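Local coordinates for predicted phosphatase, HAD family (Clostridium acetobutylicum, PDB 3MC1), which is a predicted phosphatase of the haloacid dehalogenase superfamily, probably hydrolysing phosphate esters at a metal-bound aspartate site, its substrate not established, at residues T23-Y28 against D75-K80. Residues are numbered along the deposited sequence; the frame is centred on the assembly and turned at random.
Sequences TKSVKY and DYFKAK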
ATOM      1  N   THR A  23       9.714   2.753   9.062  1.00 16.47           N
ATOM      2  CA  THR A  23      10.770   3.753   9.196  1.00 18.85           C
ATOM      3  C   THR A  23      11.922   3.197  10.025  1.00 19.72           C
ATOM      4  O   THR A  23      13.085   3.527   9.782  1.00 20.24           O
ATOM      5  CB  THR A  23      10.252   5.073   9.821  1.00 18.37           C
ATOM      6  OG1 THR A  23       9.638   4.809  11.086  1.00 21.14           O
ATOM      7  CG2 THR A  23       9.249   5.749   8.886  1.00 19.24           C
ATOM      8  N   LYS A  24      11.603   2.339  10.992  1.00 18.35           N
ATOM      9  CA  LYS A  24      12.638   1.735  11.816  1.00 17.87           C
ATOM     10  C   LYS A  24      13.473   0.739  11.007  1.00 16.52           C
ATOM     11  O   LYS A  24      14.682   0.631  11.214  1.00 16.34           O
ATOM     12  CB  LYS A  24      12.020   1.062  13.047  1.00 17.83           C
ATOM     13  CG  LYS A  24      11.751   2.039  14.178  1.00 17.28           C
ATOM     14  CD  LYS A  24      11.131   1.379  15.404  1.00 19.09           C
ATOM     15  CE  LYS A  24      10.883   2.423  16.490  1.00 20.51           C
ATOM     16  NZ  LYS A  24      10.334   1.846  17.747  1.00 20.41           N
ATOM     17  N   SER A  25      12.839   0.029  10.074  1.00 13.56           N
ATOM     18  CA  SER A  25      13.554  -0.929   9.234  1.00 12.37           C
ATOM     19  C   SER A  25      14.477  -0.175   8.272  1.00 14.21           C
ATOM     20  O   SER A  25      15.587  -0.620   7.979  1.00 14.07           O
ATOM     21  CB  SER A  25      12.569  -1.805   8.442  1.00 10.67           C
ATOM     22  OG  SER A  25      11.744  -2.557   9.317  1.00 11.68           O
ATOM     23  N   VAL A  26      14.012   0.965   7.776  1.00 14.45           N
ATOM     24  CA  VAL A  26      14.818   1.772   6.870  1.00 15.91           C
ATOM     25  C   VAL A  26      16.007   2.357   7.645  1.00 18.27           C
ATOM     26  O   VAL A  26      17.135   2.333   7.163  1.00 19.03           O
ATOM     27  CB  VAL A  26      13.987   2.922   6.265  1.00 15.34           C
ATOM     28  CG1 VAL A  26      14.860   3.786   5.349  1.00 14.92           C
ATOM     29  CG2 VAL A  26      12.806   2.339   5.496  1.00 13.77           C
ATOM     30  N   LYS A  27      15.746   2.872   8.846  1.00 20.37           N
ATOM     31  CA  LYS A  27      16.812   3.444   9.665  1.00 23.83           C
ATOM     32  C   LYS A  27      17.847   2.375   9.980  1.00 25.13           C
ATOM     33  O   LYS A  27      19.053   2.639   9.951  1.00 25.44           O
ATOM     34  CB  LYS A  27      16.256   4.021  10.971  1.00 24.99           C
ATOM     35  CG  LYS A  27      17.342   4.572  11.887  1.00 27.66           C
ATOM     36  CD  LYS A  27      16.819   4.822  13.293  1.00 31.77           C
ATOM     37  CE  LYS A  27      16.471   6.282  13.530  1.00 34.04           C
ATOM     38  NZ  LYS A  27      17.697   7.128  13.671  1.00 37.06           N
ATOM     39  N   TYR A  28      17.375   1.168  10.283  1.00 24.82           N
ATOM     40  CA  TYR A  28      18.273   0.056  10.588  1.00 23.98           C
ATOM     41  C   TYR A  28      19.157  -0.235   9.381  1.00 24.42           C
ATOM     42  O   TYR A  28      20.352  -0.503   9.520  1.00 24.05           O
ATOM     43  CB  TYR A  28      17.483  -1.209  10.932  1.00 21.69           C
ATOM     44  CG  TYR A  28      18.355  -2.441  10.962  1.00 20.36           C
ATOM     45  CD1 TYR A  28      19.178  -2.707  12.056  1.00 21.44           C
ATOM     46  CD2 TYR A  28      18.406  -3.313   9.872  1.00 19.88           C
ATOM     47  CE1 TYR A  28      20.034  -3.806  12.068  1.00 19.52           C
ATOM     48  CE2 TYR A  28      19.259  -4.419   9.871  1.00 18.39           C
ATOM     49  CZ  TYR A  28      20.072  -4.654  10.975  1.00 21.10           C
ATOM     50  OH  TYR A  28      20.938  -5.724  10.983  1.00 19.03           O
ATOM     51  N   ASP A  75      15.835  -7.872   7.393  1.00 16.11           N
ATOM     52  CA  ASP A  75      16.358  -8.565   8.568  1.00 17.34           C
ATOM     53  C   ASP A  75      15.595  -8.089   9.789  1.00 16.63           C
ATOM     54  O   ASP A  75      15.296  -8.874  10.693  1.00 18.51           O
ATOM     55  CB  ASP A  75      17.847  -8.263   8.794  1.00 21.01           C
ATOM     56  CG  ASP A  75      18.716  -8.675   7.631  1.00 23.91           C
ATOM     57  OD1 ASP A  75      18.430  -9.716   7.005  1.00 27.00           O
ATOM     58  OD2 ASP A  75      19.704  -7.962   7.359  1.00 28.31           O
ATOM     59  N   TYR A  76      15.300  -6.793   9.818  1.00 15.59           N
ATOM     60  CA  TYR A  76      14.577  -6.196  10.928  1.00 15.41           C
ATOM     61  C   TYR A  76      13.052  -6.234  10.745  1.00 14.47           C
ATOM     62  O   TYR A  76      12.310  -6.483  11.695  1.00 12.00           O
ATOM     63  CB  TYR A  76      15.008  -4.745  11.114  1.00 15.05           C
ATOM     64  CG  TYR A  76      14.295  -4.053  12.251  1.00 17.91           C
ATOM     65  CD1 TYR A  76      14.764  -4.151  13.567  1.00 19.38           C
ATOM     66  CD2 TYR A  76      13.119  -3.334  12.025  1.00 17.30           C
ATOM     67  CE1 TYR A  76      14.074  -3.551  14.625  1.00 20.55           C
ATOM     68  CE2 TYR A  76      12.426  -2.736  13.067  1.00 17.89           C
ATOM     69  CZ  TYR A  76      12.905  -2.845  14.364  1.00 21.52           C
ATOM     70  OH  TYR A  76      12.216  -2.236  15.389  1.00 21.85           O
ATOM     71  N   PHE A  77      12.592  -5.963   9.526  1.00 14.37           N
ATOM     72  CA  PHE A  77      11.154  -5.944   9.257  1.00 12.79           C
ATOM     73  C   PHE A  77      10.455  -7.283   9.428  1.00 14.19           C
ATOM     74  O   PHE A  77       9.395  -7.363  10.042  1.00 13.38           O
ATOM     75  CB  PHE A  77      10.881  -5.436   7.844  1.00 10.47           C
ATOM     76  CG  PHE A  77       9.421  -5.242   7.557  1.00 12.51           C
ATOM     77  CD1 PHE A  77       8.774  -4.095   7.991  1.00 12.09           C
ATOM     78  CD2 PHE A  77       8.686  -6.224   6.894  1.00 12.37           C
ATOM     79  CE1 PHE A  77       7.408  -3.921   7.773  1.00 15.81           C
ATOM     80  CE2 PHE A  77       7.313  -6.057   6.670  1.00 13.07           C
ATOM     81  CZ  PHE A  77       6.680  -4.905   7.112  1.00 12.15           C
ATOM     82  N   LYS A  78      11.043  -8.337   8.882  1.00 15.07           N
ATOM     83  CA  LYS A  78      10.421  -9.649   8.965  1.00 15.71           C
ATOM     84  C   LYS A  78      10.182 -10.125  10.393  1.00 18.02           C
ATOM     85  O   LYS A  78       9.254 -10.895  10.646  1.00 18.12           O
ATOM     86  CB  LYS A  78      11.281 -10.687   8.248  1.00 14.96           C
ATOM     87  CG  LYS A  78      12.558 -11.033   9.013  1.00 16.43           C
ATOM     88  CD  LYS A  78      13.488 -11.905   8.196  1.00 16.29           C
ATOM     89  CE  LYS A  78      14.730 -12.299   9.003  1.00 16.45           C
ATOM     90  NZ  LYS A  78      15.682 -13.109   8.185  1.00 17.16           N
ATOM     91  N   ALA A  79      10.999  -9.652  11.328  1.00 16.48           N
ATOM     92  CA  ALA A  79      10.902 -10.112  12.710  1.00 18.84           C
ATOM     93  C   ALA A  79      10.372  -9.119  13.724  1.00 18.72           C
ATOM     94  O   ALA A  79       9.870  -9.519  14.774  1.00 20.95           O
ATOM     95  CB  ALA A  79      12.277 -10.631  13.173  1.00 18.21           C
ATOM     96  N   LYS A  80      10.484  -7.831  13.427  1.00 17.16           N
ATOM     97  CA  LYS A  80      10.023  -6.821  14.364  1.00 19.01           C
ATOM     98  C   LYS A  80       9.201  -5.742  13.699  1.00 17.96           C
ATOM     99  O   LYS A  80       8.114  -5.415  14.164  1.00 16.53           O
ATOM    100  CB  LYS A  80      11.218  -6.159  15.063  1.00 23.17           C
ATOM    101  CG  LYS A  80      12.000  -7.066  15.981  1.00 27.06           C
ATOM    102  CD  LYS A  80      11.808  -6.665  17.434  1.00 33.59           C
ATOM    103  CE  LYS A  80      12.242  -5.221  17.681  1.00 34.55           C
ATOM    104  NZ  LYS A  80      12.030  -4.847  19.107  1.00 36.64           N
TER
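In the helical cap of this HAD-type protein, Ser25 of helix 19-31 packs against Tyr76 and Phe77 of helix 63-81. The axes of segments 23-28 and 75-80 approach to 8.8 Å and run roughly antiparallel, at 148°. Ser25 OG lies in the plane of both aromatic rings, at their edges. Ser25 OG is 3.1 Å from Tyr76 CD2 and 3.3 Å from Phe77 CB. With chi1 at -61°, OG sits beside the backbone N and turns back to Gly21 O of its own helix. That hydrogen bond satisfies the buried hydroxyl. Tyr76 CG is anti to the backbone N (chi1 180°), which carries the ring toward Lys24. The extended lysine chain crosses the tyrosine at an angle. Lys24 CB is 3.8 Å from Tyr76 CE2, and Lys24 CD is 3.8 Å from Tyr76 OH. Their polar ends bond outside the pair, Lys24 NZ to Glu20 and Tyr76 OH to Glu84. One turn after Lys24, Tyr28 CD2 rests 3.9 Å from Tyr76 CB. Phe77 also meets Phe115 edge-to-face, linking this pair to helix 113-122. Close antiparallel helix packing of this kind is typical of the alpha-helical cap inserted after the first strand in many HAD phosphatases.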